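Local coordinates for protein exoribonuclease II, mitochondrial (Candida glabrata, PDB 6F3H) that degrades RNA from the 3' end toward the 5' end as the exoribonuclease component of the mitochondrial RNA degradosome, at residues 374-379 and 448-453; 452-457 and 469-474; 557-562 and 609-614; 565-570 and 688-693. The protein carries 1 engineered substitution. All blocks are in the same frame, centred on the assembly; numbering follows the deposited sequence.

How the contacts relate
Contacts 1 and 2 touch each other and share helix 449-456: contact 1 sets helix 369-378 against its beginning, contact 2 sets the loop entering helix 473-479 against its end. Contact 1 is partly buried and largely hydrocarbon, whereas the buried contact 2 relies on backbone carbonyls. Their centres lie more than 30 Å from those of contacts 3 and 4, which also touch each other and both use helix 543-567. Contact 3 is a buried helix pair; contact 4, partly buried, joins the end of that helix to a loop mainly through backbone atoms. The second segments of contacts 3 and 4 both meet the bound RNA, which contacts 1 and 2 do not reach.

Contact 1: 374-379 and 448-453; sequences KLYDTA and DDVLRV
Leu375 and Tyr376 reach from helix 369-378 onto the first turns of helix 449-456, where Val450 and Val453 receive them. This is a partly buried, apolar helix-helix packing, with the short axes of 374-378 and 449-453 approaching to 10.8 Å at an angle of 125° between their N-to-C directions. Leu375 splits its two methyls between neighbouring residues: CD1 rests on CB of Asp449 at 3.8 Å, while CD2 meets Val450 CG2. The leucine is fully extended, with CG opposite the backbone N (chi1 -179°), which carries its two methyls to helix 449-456. Val450 CG2 is held from a second direction by the Ala379 methyl, Ala379 CB to Val450 CG2 3.8 Å. The other Val450 methyl, CG1, approaches the tyrosine ring obliquely, 4.1 Å from Tyr376 CE1.

The Tyr376 ring runs toward Val453 from the opposite direction, and Val453 CG1 meets its outer end, 3.6 Å from CE1 and the same distance from OH, obliquely to the ring. The phenol oxygen beside that methyl is a buried polar atom, and hydrogen bonds to Met470 O and Ser454 OG satisfy it, tying the ring to the neighbouring loop as well as to helix 449-456. That helix is opened by Asp448 as N-cap: its OD1 accepts from Leu451 N at 2.9 Å, the donor standing 43° out of the carboxylate plane.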
# COMPACT_ATOMS: atom_id res chain seq x y z
N LYS A 374 7.94 -19.52 -12.77
CA LYS A 374 8.56 -20.46 -13.70
C LYS A 374 9.05 -19.74 -14.96
O LYS A 374 10.03 -20.17 -15.57
CB LYS A 374 7.57 -21.57 -14.04
CG LYS A 374 7.26 -22.51 -12.88
CD LYS A 374 7.00 -23.96 -13.34
CE LYS A 374 8.14 -24.51 -14.20
NZ LYS A 374 8.16 -26.01 -14.22
N LEU A 375 8.38 -18.66 -15.35
CA LEU A 375 8.89 -17.82 -16.42
C LEU A 375 10.06 -16.98 -15.95
O LEU A 375 11.09 -16.89 -16.62
CB LEU A 375 7.77 -16.93 -16.94
CG LEU A 375 7.92 -15.92 -18.08
CD1 LEU A 375 6.58 -15.32 -18.44
CD2 LEU A 375 8.79 -14.79 -17.63
N TYR A 376 9.89 -16.31 -14.80
CA TYR A 376 10.91 -15.40 -14.30
C TYR A 376 12.23 -16.09 -14.09
O TYR A 376 13.30 -15.50 -14.33
CB TYR A 376 10.46 -14.79 -12.98
CG TYR A 376 9.79 -13.46 -13.11
CD1 TYR A 376 9.05 -13.14 -14.22
CD2 TYR A 376 9.95 -12.50 -12.12
CE1 TYR A 376 8.44 -11.92 -14.33
CE2 TYR A 376 9.37 -11.26 -12.23
CZ TYR A 376 8.61 -10.97 -13.33
OH TYR A 376 8.01 -9.71 -13.42
N ASP A 377 12.20 -17.33 -13.63
CA ASP A 377 13.44 -18.04 -13.37
C ASP A 377 14.21 -18.29 -14.65
O ASP A 377 15.45 -18.28 -14.64
CB ASP A 377 13.14 -19.36 -12.66
CG ASP A 377 12.64 -19.14 -11.25
OD1 ASP A 377 12.79 -18.01 -10.75
OD2 ASP A 377 12.09 -20.10 -10.65
N THR A 378 13.52 -18.50 -15.77
CA THR A 378 14.21 -18.77 -17.02
C THR A 378 14.14 -17.60 -17.99
O THR A 378 14.53 -17.76 -19.15
CB THR A 378 13.65 -20.03 -17.68
OG1 THR A 378 14.12 -20.08 -19.03
CG2 THR A 378 12.13 -20.01 -17.68
N ALA A 379 13.70 -16.43 -17.55
CA ALA A 379 13.61 -15.30 -18.45
C ALA A 379 14.96 -14.60 -18.49
O ALA A 379 15.70 -14.59 -17.49
CB ALA A 379 12.53 -14.31 -18.01
N ASP A 448 4.85 -7.95 -24.39
CA ASP A 448 5.85 -8.75 -23.70
C ASP A 448 5.31 -9.41 -22.44
O ASP A 448 4.61 -8.78 -21.64
CB ASP A 448 7.05 -7.87 -23.33
CG ASP A 448 8.20 -8.67 -22.70
OD1 ASP A 448 7.99 -9.28 -21.63
OD2 ASP A 448 9.32 -8.66 -23.27
N ASP A 449 5.71 -10.67 -22.24
CA ASP A 449 5.28 -11.42 -21.06
C ASP A 449 5.88 -10.82 -19.81
O ASP A 449 5.16 -10.38 -18.90
CB ASP A 449 5.72 -12.88 -21.17
CG ASP A 449 4.95 -13.66 -22.20
OD1 ASP A 449 3.88 -13.18 -22.65
OD2 ASP A 449 5.43 -14.76 -22.57
N VAL A 450 7.21 -10.79 -19.75
CA VAL A 450 7.87 -10.33 -18.54
C VAL A 450 7.40 -8.93 -18.18
O VAL A 450 7.31 -8.57 -17.00
CB VAL A 450 9.39 -10.40 -18.70
CG1 VAL A 450 10.09 -9.82 -17.48
CG2 VAL A 450 9.80 -11.83 -18.94
N LEU A 451 7.05 -8.14 -19.18
CA LEU A 451 6.64 -6.79 -18.83
C LEU A 451 5.23 -6.78 -18.27
O LEU A 451 4.98 -6.12 -17.25
CB LEU A 451 6.75 -5.89 -20.05
CG LEU A 451 6.27 -4.46 -19.79
CD1 LEU A 451 7.21 -3.80 -18.79
CD2 LEU A 451 6.23 -3.68 -21.10
N ARG A 452 4.31 -7.51 -18.90
CA ARG A 452 2.95 -7.59 -18.38
C ARG A 452 2.96 -8.10 -16.95
O ARG A 452 2.27 -7.56 -16.08
CB ARG A 452 2.12 -8.54 -19.22
CG ARG A 452 1.72 -8.10 -20.60
CD ARG A 452 0.81 -9.20 -21.19
NE ARG A 452 1.10 -10.55 -20.65
CZ ARG A 452 0.40 -11.18 -19.70
NH1 ARG A 452 0.78 -12.40 -19.31
NH2 ARG A 452 -0.65 -10.61 -19.12
N VAL A 453 3.73 -9.15 -16.69
CA VAL A 453 3.81 -9.69 -15.35
C VAL A 453 4.34 -8.65 -14.39
O VAL A 453 3.82 -8.46 -13.29
CB VAL A 453 4.70 -10.94 -15.35
CG1 VAL A 453 4.88 -11.44 -13.93
CG2 VAL A 453 4.12 -11.96 -16.25

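Contact 2: 452-457 and 469-474; sequences RVSLKR and PMLPKS
The C-terminal end of helix 449-456 packs in the RNB domain against the loop that leads from strand 467-468 into helix 473-479. Met470, a selenomethionine, is the main residue on the loop side. Its CG stands anti to the backbone N (chi1 170°), and this brings the methylene up against two carbonyl oxygens of the helix end that lie on the same side of it, 3.4 Å from Ser454 O and 3.3 Å from Arg457 O. Met470 CE, swung round by the bend about the SE bond, lies 3.6 Å from Arg457 O. In return the Met470 carbonyl faces the helix, and Ser454 CA offers it a C-H...O contact of 3.5 Å to Met470 O. Ser454 OG, which is also hydrogen-bonded to Val450 O one turn earlier, touches Leu471 CD2 at 3.6 Å.

Arg457, the first residue to leave helical backbone angles, sends an extended chain past the loop. Its guanidinium is shared: NH2 is hydrogen-bonded to Gln373 OE1 of helix 369-378, so the group bridges that helix and the loop. At the loop end the bond is weak, for NH1 meets Pro469 O obliquely to the guanidinium, at 2.7 Å but with an N-H...O angle of just 118°.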
# COMPACT_ATOMS: atom_id res chain seq x y z
N ARG A 452 4.31 -7.51 -18.90
CA ARG A 452 2.95 -7.59 -18.38
C ARG A 452 2.96 -8.10 -16.95
O ARG A 452 2.27 -7.56 -16.08
CB ARG A 452 2.12 -8.54 -19.22
CG ARG A 452 1.72 -8.10 -20.60
CD ARG A 452 0.81 -9.20 -21.19
NE ARG A 452 1.10 -10.55 -20.65
CZ ARG A 452 0.40 -11.18 -19.70
NH1 ARG A 452 0.78 -12.40 -19.31
NH2 ARG A 452 -0.65 -10.61 -19.12
N VAL A 453 3.73 -9.15 -16.69
CA VAL A 453 3.81 -9.69 -15.35
C VAL A 453 4.34 -8.65 -14.39
O VAL A 453 3.82 -8.46 -13.29
CB VAL A 453 4.70 -10.94 -15.35
CG1 VAL A 453 4.88 -11.44 -13.93
CG2 VAL A 453 4.12 -11.96 -16.25
N SER A 454 5.39 -7.95 -14.80
CA SER A 454 6.03 -6.99 -13.91
C SER A 454 5.03 -5.94 -13.50
O SER A 454 4.81 -5.69 -12.31
CB SER A 454 7.21 -6.36 -14.63
OG SER A 454 8.07 -7.37 -15.09
N LEU A 455 4.32 -5.39 -14.47
CA LEU A 455 3.32 -4.38 -14.18
C LEU A 455 2.19 -4.94 -13.34
O LEU A 455 1.53 -4.20 -12.60
CB LEU A 455 2.80 -3.81 -15.48
CG LEU A 455 3.91 -3.17 -16.32
CD1 LEU A 455 3.42 -2.88 -17.71
CD2 LEU A 455 4.44 -1.89 -15.65
N LYS A 456 1.92 -6.23 -13.47
CA LYS A 456 0.92 -6.83 -12.60
C LYS A 456 1.39 -6.81 -11.16
O LYS A 456 0.68 -6.31 -10.28
CB LYS A 456 0.62 -8.25 -13.08
CG LYS A 456 -0.50 -8.96 -12.34
CD LYS A 456 -0.62 -10.39 -12.83
CE LYS A 456 -0.43 -11.41 -11.69
NZ LYS A 456 0.83 -11.28 -10.87
N ARG A 457 2.60 -7.30 -10.89
CA ARG A 457 3.19 -7.12 -9.57
C ARG A 457 3.56 -5.66 -9.41
O ARG A 457 4.74 -5.34 -9.42
CB ARG A 457 4.48 -7.89 -9.39
CG ARG A 457 4.65 -9.12 -10.17
CD ARG A 457 5.81 -9.81 -9.52
NE ARG A 457 5.98 -11.20 -9.92
CZ ARG A 457 6.96 -11.97 -9.44
NH1 ARG A 457 7.84 -11.48 -8.58
NH2 ARG A 457 7.06 -13.24 -9.81
N PRO A 469 10.68 -9.45 -5.93
CA PRO A 469 10.99 -8.35 -6.84
C PRO A 469 9.94 -8.27 -7.93
O PRO A 469 9.47 -9.28 -8.44
CB PRO A 469 12.35 -8.76 -7.44
CG PRO A 469 12.87 -9.86 -6.57
CD PRO A 469 11.61 -10.57 -6.12
N MSE A 470 9.57 -7.05 -8.27
CA MSE A 470 8.70 -6.84 -9.39
C MSE A 470 9.25 -7.41 -10.71
O MSE A 470 8.48 -7.86 -11.54
CB MSE A 470 8.41 -5.36 -9.50
CG MSE A 470 7.72 -4.95 -10.75
SE MSE A 470 8.11 -3.13 -11.04
CE MSE A 470 6.68 -2.47 -10.26
N LEU A 471 10.57 -7.40 -10.89
CA LEU A 471 11.25 -7.82 -12.11
C LEU A 471 12.07 -9.10 -11.89
O LEU A 471 12.42 -9.42 -10.75
CB LEU A 471 12.17 -6.70 -12.60
CG LEU A 471 11.53 -5.47 -13.26
CD1 LEU A 471 12.41 -4.24 -13.14
CD2 LEU A 471 11.29 -5.77 -14.71
N PRO A 472 12.38 -9.86 -12.95
CA PRO A 472 13.14 -11.11 -12.76
C PRO A 472 14.56 -10.86 -12.26
O PRO A 472 15.11 -9.78 -12.42
CB PRO A 472 13.16 -11.75 -14.15
CG PRO A 472 12.18 -11.00 -14.97
CD PRO A 472 11.94 -9.67 -14.34
N LYS A 473 15.17 -11.90 -11.69
CA LYS A 473 16.54 -11.76 -11.20
C LYS A 473 17.46 -11.38 -12.32
O LYS A 473 18.32 -10.51 -12.16
CB LYS A 473 17.04 -13.05 -10.55
N SER A 474 17.30 -12.01 -13.48
CA SER A 474 18.21 -11.76 -14.60
C SER A 474 18.21 -10.29 -14.98
O SER A 474 19.27 -9.68 -15.13
CB SER A 474 17.80 -12.60 -15.79
OG SER A 474 16.62 -12.09 -16.36

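Contact 3: 557-562 and 609-614; sequences TKLLHK and SEFMIL. With nucleotides of chain C.
Leu559 lays its CD1 methyl over one face of the Phe611 ring, 4.2 Å from the centroid and 23° off the ring normal, a CH-pi contact displaced toward the rim near CE1. The two side chains cross at about a right angle. The second methyl of Leu559 turns the other way, and its CD2 makes a looser contact with Leu614 CD2 at 4.4 Å. Beside this apolar patch Glu610 folds back at chi2 (-47°), laying its carboxylate against Leu560, whose CB is 3.8 Å from OE2. The charge is met beyond the segments, where OE2 forms a salt bridge with Arg563, further along the same helix as Leu560.

These residues belong to helices 543-567 and 603-625 of the RNB domain; the axes of their segments 557-562 and 609-614 cross at 57°, 9.6 Å apart at the closest. The side of 609-614 away from this pairing carries the RNA of chain C, as expected for a helix lining the catalytic channel of an RNB nuclease. Here Ser609 CA lies 3.4 Å from O2' of U4, and Met612 CB is equally close to O3' of that nucleotide. Ile613 CG1 packs on C5' of U4 of chain C at 3.9 Å.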
# COMPACT_ATOMS: atom_id res chain seq x y z
N THR A 557 21.18 20.55 2.34
CA THR A 557 20.72 21.33 3.47
C THR A 557 19.98 22.57 2.99
O THR A 557 18.90 22.89 3.50
CB THR A 557 21.91 21.71 4.36
OG1 THR A 557 22.48 20.51 4.91
CG2 THR A 557 21.49 22.62 5.51
N LYS A 558 20.47 23.20 1.93
CA LYS A 558 19.79 24.38 1.45
C LYS A 558 18.55 24.02 0.66
O LYS A 558 17.59 24.79 0.65
CB LYS A 558 20.74 25.21 0.61
CG LYS A 558 22.04 25.47 1.34
CD LYS A 558 22.66 26.77 0.90
CE LYS A 558 23.54 26.58 -0.30
NZ LYS A 558 24.89 26.11 0.12
N LEU A 559 18.57 22.86 0.02
CA LEU A 559 17.39 22.35 -0.68
C LEU A 559 16.26 22.09 0.29
O LEU A 559 15.10 22.43 0.03
CB LEU A 559 17.75 21.04 -1.40
CG LEU A 559 18.53 21.05 -2.70
CD1 LEU A 559 18.88 19.63 -3.10
CD2 LEU A 559 17.69 21.69 -3.74
N LEU A 560 16.57 21.43 1.38
CA LEU A 560 15.57 21.15 2.39
C LEU A 560 15.07 22.45 3.01
O LEU A 560 13.86 22.68 3.08
CB LEU A 560 16.15 20.22 3.43
CG LEU A 560 15.39 20.07 4.74
CD1 LEU A 560 13.98 19.57 4.49
CD2 LEU A 560 16.18 19.17 5.72
N HIS A 561 15.99 23.31 3.45
CA HIS A 561 15.58 24.58 4.02
C HIS A 561 14.69 25.36 3.06
O HIS A 561 13.77 26.07 3.49
CB HIS A 561 16.82 25.38 4.41
CG HIS A 561 16.51 26.71 5.00
ND1 HIS A 561 16.12 27.79 4.24
CD2 HIS A 561 16.51 27.13 6.28
CE1 HIS A 561 15.92 28.83 5.03
NE2 HIS A 561 16.14 28.46 6.28
N LYS A 562 14.93 25.19 1.77
CA LYS A 562 14.11 25.84 0.75
C LYS A 562 12.70 25.25 0.74
O LYS A 562 11.71 26.00 0.77
CB LYS A 562 14.78 25.68 -0.61
CG LYS A 562 14.20 26.53 -1.72
CD LYS A 562 15.24 26.80 -2.82
N SER A 609 17.91 11.73 0.04
CA SER A 609 16.49 12.00 -0.06
C SER A 609 16.24 13.33 -0.77
O SER A 609 15.49 13.39 -1.75
CB SER A 609 15.87 11.99 1.34
OG SER A 609 16.08 13.20 2.03
N GLU A 610 16.99 14.36 -0.40
CA GLU A 610 16.71 15.68 -0.96
C GLU A 610 16.80 15.70 -2.46
O GLU A 610 16.09 16.45 -3.13
CB GLU A 610 17.63 16.71 -0.36
CG GLU A 610 17.04 17.22 0.90
CD GLU A 610 15.56 17.58 0.72
OE1 GLU A 610 15.15 18.16 -0.33
OE2 GLU A 610 14.78 17.21 1.62
N PHE A 611 17.68 14.88 -2.99
CA PHE A 611 17.90 14.89 -4.42
C PHE A 611 16.82 14.13 -5.17
O PHE A 611 16.39 14.57 -6.24
CB PHE A 611 19.30 14.36 -4.68
CG PHE A 611 20.38 15.37 -4.35
CD1 PHE A 611 20.59 16.48 -5.16
CD2 PHE A 611 21.10 15.27 -3.18
CE1 PHE A 611 21.54 17.42 -4.84
CE2 PHE A 611 22.05 16.22 -2.85
CZ PHE A 611 22.28 17.29 -3.68
N MSE A 612 16.35 13.03 -4.61
CA MSE A 612 15.31 12.23 -5.26
C MSE A 612 14.04 12.97 -5.33
O MSE A 612 13.40 13.01 -6.38
CB MSE A 612 15.11 10.96 -4.51
CG MSE A 612 16.42 10.31 -4.20
SE MSE A 612 17.37 9.75 -5.81
CE MSE A 612 16.88 7.88 -5.71
N ILE A 613 13.68 13.54 -4.19
CA ILE A 613 12.58 14.50 -4.14
C ILE A 613 12.70 15.51 -5.26
O ILE A 613 11.74 15.77 -6.00
CB ILE A 613 12.56 15.20 -2.77
CG1 ILE A 613 12.50 14.16 -1.66
CG2 ILE A 613 11.48 16.26 -2.73
CD1 ILE A 613 12.35 14.76 -0.32
N LEU A 614 13.89 16.07 -5.42
CA LEU A 614 14.02 17.12 -6.40
C LEU A 614 13.89 16.57 -7.80
O LEU A 614 13.13 17.09 -8.62
CB LEU A 614 15.35 17.81 -6.23
CG LEU A 614 15.51 18.77 -7.40
CD1 LEU A 614 14.42 19.85 -7.37
CD2 LEU A 614 16.90 19.37 -7.39
P U C 4 9.37 9.58 -1.63
OP1 U C 4 9.39 9.82 -3.08
OP2 U C 4 8.60 8.46 -1.07
O5' U C 4 10.87 9.34 -1.22
C5' U C 4 11.80 10.38 -1.37
C4' U C 4 13.11 9.91 -0.87
O4' U C 4 13.06 9.84 0.58
C3' U C 4 13.46 8.51 -1.28
O3' U C 4 13.91 8.40 -2.61
C2' U C 4 14.47 8.12 -0.22
O2' U C 4 15.73 8.72 -0.47
C1' U C 4 13.86 8.77 1.02
N1 U C 4 13.03 7.81 1.78
C2 U C 4 13.68 7.08 2.74
O2 U C 4 14.87 7.21 2.99
N3 U C 4 12.91 6.19 3.43
C4 U C 4 11.56 5.97 3.23
O4 U C 4 11.01 5.12 3.94
C5 U C 4 10.95 6.76 2.21
C6 U C 4 11.68 7.64 1.53
P A C 5 13.59 7.07 -3.45
OP1 A C 5 14.00 7.26 -4.85
OP2 A C 5 12.20 6.60 -3.16
O5' A C 5 14.58 6.01 -2.82
C5' A C 5 15.97 6.25 -2.87
C4' A C 5 16.74 5.38 -1.92
O4' A C 5 16.36 5.68 -0.55
C3' A C 5 16.52 3.88 -2.05
O3' A C 5 17.29 3.32 -3.08
C2' A C 5 16.91 3.39 -0.67
O2' A C 5 18.32 3.37 -0.54
C1' A C 5 16.35 4.50 0.20
N9 A C 5 14.95 4.21 0.52
C8 A C 5 13.81 4.62 -0.12
N7 A C 5 12.71 4.14 0.40
C5 A C 5 13.20 3.35 1.43
C6 A C 5 12.56 2.56 2.38
N6 A C 5 11.22 2.43 2.44
N1 A C 5 13.35 1.92 3.27
C2 A C 5 14.69 2.06 3.20
N3 A C 5 15.42 2.77 2.35
C4 A C 5 14.58 3.38 1.50

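Contact 4: 565-570 and 688-693; sequences HDDNAV and IGNTAY. With nucleotides of chain C.
Asp567 and Ala569, where the chain leaves helix 543-567, meet the backbone of Ile688 and Gly689 with little side chain between them. The Ala569 methyl lies against Ile688 O, and Gly689 CA points a C-H at Asp567 O, 3.2 Å away. Asp567 CB also lies 3.5 Å from Gly689 CA, an approach possible because glycine has no side chain. Asn690 sits crosswise to Asp567 at the outer margin.

Arg563 and Lys617 position these groups: Arg563 NE donates to Ile688 O, the oxygen that faces Ala569, and the Asp567 carboxylate is paired through OD2 with Lys617. Toward the RNA, Ile688 CD1 covers one face of the Tyr693 ring, 3.3 Å above its centre. Ile688 CD1 also packs on the sugar, 3.8 Å from C5' of A3 of chain C. Tyr693 OH, which is also bonded to Asn616, donates to OP1 of U4 of chain C at 2.5 Å, the phosphate oxygen lying at the ring edge near its plane.

Segment 688-693 runs in the loop between strand 677-679 and helix 703-716, from the end of helix 543-567 along helix 603-625, which Ile688 and Ala692 touch, to strand 632-634, where Tyr693 pairs by its backbone with Arg633.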
# COMPACT_ATOMS: atom_id res chain seq x y z
N HIS A 565 10.68 26.65 3.76
CA HIS A 565 10.31 28.06 3.81
C HIS A 565 9.62 28.56 2.55
O HIS A 565 8.91 29.57 2.61
CB HIS A 565 11.52 28.92 4.10
CG HIS A 565 12.05 28.70 5.47
ND1 HIS A 565 12.66 27.52 5.84
CD2 HIS A 565 12.00 29.47 6.58
CE1 HIS A 565 13.00 27.59 7.12
NE2 HIS A 565 12.61 28.77 7.59
N ASP A 566 9.79 27.86 1.44
CA ASP A 566 9.31 28.33 0.14
C ASP A 566 8.25 27.45 -0.49
O ASP A 566 7.30 27.97 -1.08
CB ASP A 566 10.48 28.45 -0.82
CG ASP A 566 11.56 29.36 -0.30
OD1 ASP A 566 11.59 29.65 0.92
OD2 ASP A 566 12.38 29.82 -1.13
N ASP A 567 8.36 26.13 -0.37
CA ASP A 567 7.33 25.24 -0.89
C ASP A 567 6.34 24.85 0.18
O ASP A 567 5.43 24.07 -0.09
CB ASP A 567 7.95 23.98 -1.48
CG ASP A 567 9.04 24.29 -2.46
OD1 ASP A 567 9.15 25.47 -2.84
OD2 ASP A 567 9.79 23.36 -2.85
N ASN A 568 6.50 25.41 1.37
CA ASN A 568 5.68 25.07 2.52
C ASN A 568 5.55 23.56 2.65
O ASN A 568 4.48 23.02 2.93
CB ASN A 568 4.32 25.75 2.42
CG ASN A 568 4.46 27.25 2.23
OD1 ASN A 568 5.13 27.93 3.02
ND2 ASN A 568 3.87 27.77 1.16
N ALA A 569 6.66 22.88 2.41
CA ALA A 569 6.69 21.45 2.61
C ALA A 569 6.55 21.15 4.08
O ALA A 569 6.78 22.00 4.95
CB ALA A 569 7.98 20.83 2.07
N VAL A 570 6.13 19.92 4.36
CA VAL A 570 5.86 19.45 5.70
C VAL A 570 6.74 18.24 5.97
O VAL A 570 6.54 17.16 5.39
CB VAL A 570 4.40 19.09 5.87
CG1 VAL A 570 4.20 18.52 7.26
CG2 VAL A 570 3.51 20.29 5.56
N ILE A 688 5.33 17.49 0.10
CA ILE A 688 6.64 17.73 -0.46
C ILE A 688 6.79 19.19 -0.82
O ILE A 688 7.89 19.76 -0.75
CB ILE A 688 6.78 16.79 -1.66
CG1 ILE A 688 6.89 15.36 -1.15
CG2 ILE A 688 7.97 17.16 -2.49
CD1 ILE A 688 7.01 14.37 -2.23
N GLY A 689 5.69 19.83 -1.19
CA GLY A 689 5.73 21.22 -1.54
C GLY A 689 4.37 21.68 -1.98
O GLY A 689 3.36 21.32 -1.38
N ASN A 690 4.33 22.46 -3.04
CA ASN A 690 3.08 22.97 -3.56
C ASN A 690 2.97 22.61 -5.03
O ASN A 690 2.37 23.35 -5.81
CB ASN A 690 2.99 24.48 -3.40
CG ASN A 690 4.24 25.17 -3.86
OD1 ASN A 690 5.29 25.06 -3.23
ND2 ASN A 690 4.15 25.85 -4.99
N THR A 691 3.62 21.54 -5.43
CA THR A 691 3.71 21.26 -6.84
C THR A 691 3.55 19.77 -7.10
O THR A 691 3.62 18.94 -6.19
CB THR A 691 5.02 21.83 -7.40
OG1 THR A 691 4.92 21.87 -8.83
CG2 THR A 691 6.25 21.02 -6.96
N ALA A 692 3.32 19.45 -8.38
CA ALA A 692 3.21 18.07 -8.82
C ALA A 692 4.49 17.28 -8.50
O ALA A 692 5.55 17.85 -8.25
CB ALA A 692 2.95 18.02 -10.33
N TYR A 693 4.36 15.95 -8.50
CA TYR A 693 5.44 15.04 -8.10
C TYR A 693 5.30 13.76 -8.90
O TYR A 693 4.26 13.12 -8.84
CB TYR A 693 5.36 14.75 -6.61
CG TYR A 693 6.53 14.00 -6.02
CD1 TYR A 693 7.69 14.67 -5.68
CD2 TYR A 693 6.44 12.64 -5.72
CE1 TYR A 693 8.76 14.01 -5.11
CE2 TYR A 693 7.51 11.97 -5.14
CZ TYR A 693 8.67 12.67 -4.84
OH TYR A 693 9.74 12.02 -4.27
P A C 3 4.37 10.13 0.80
OP1 A C 3 4.02 10.28 -0.64
OP2 A C 3 4.24 8.82 1.43
O5' A C 3 5.86 10.62 1.07
C5' A C 3 6.32 11.87 0.58
C4' A C 3 7.78 12.09 0.88
O4' A C 3 7.97 12.27 2.31
C3' A C 3 8.72 10.95 0.51
O3' A C 3 9.08 10.95 -0.86
C2' A C 3 9.89 11.16 1.46
O2' A C 3 10.74 12.19 1.02
C1' A C 3 9.16 11.64 2.71
N9 A C 3 8.76 10.47 3.48
C8 A C 3 7.60 9.76 3.40
N7 A C 3 7.58 8.75 4.21
C5 A C 3 8.81 8.82 4.82
C6 A C 3 9.39 8.02 5.78
N6 A C 3 8.77 6.97 6.30
N1 A C 3 10.64 8.37 6.17
C2 A C 3 11.24 9.45 5.63
N3 A C 3 10.78 10.28 4.70
C4 A C 3 9.56 9.87 4.37
P U C 4 9.37 9.58 -1.63
OP1 U C 4 9.39 9.82 -3.08
OP2 U C 4 8.60 8.46 -1.07
O5' U C 4 10.87 9.34 -1.22
C5' U C 4 11.80 10.38 -1.37
C4' U C 4 13.11 9.91 -0.87
O4' U C 4 13.06 9.84 0.58
C3' U C 4 13.46 8.51 -1.28
O3' U C 4 13.91 8.40 -2.61
C2' U C 4 14.47 8.12 -0.22
O2' U C 4 15.73 8.72 -0.47
C1' U C 4 13.86 8.77 1.02
N1 U C 4 13.03 7.81 1.78
C2 U C 4 13.68 7.08 2.74
O2 U C 4 14.87 7.21 2.99
N3 U C 4 12.91 6.19 3.43
C4 U C 4 11.56 5.97 3.23
O4 U C 4 11.01 5.12 3.94
C5 U C 4 10.95 6.76 2.21
C6 U C 4 11.68 7.64 1.53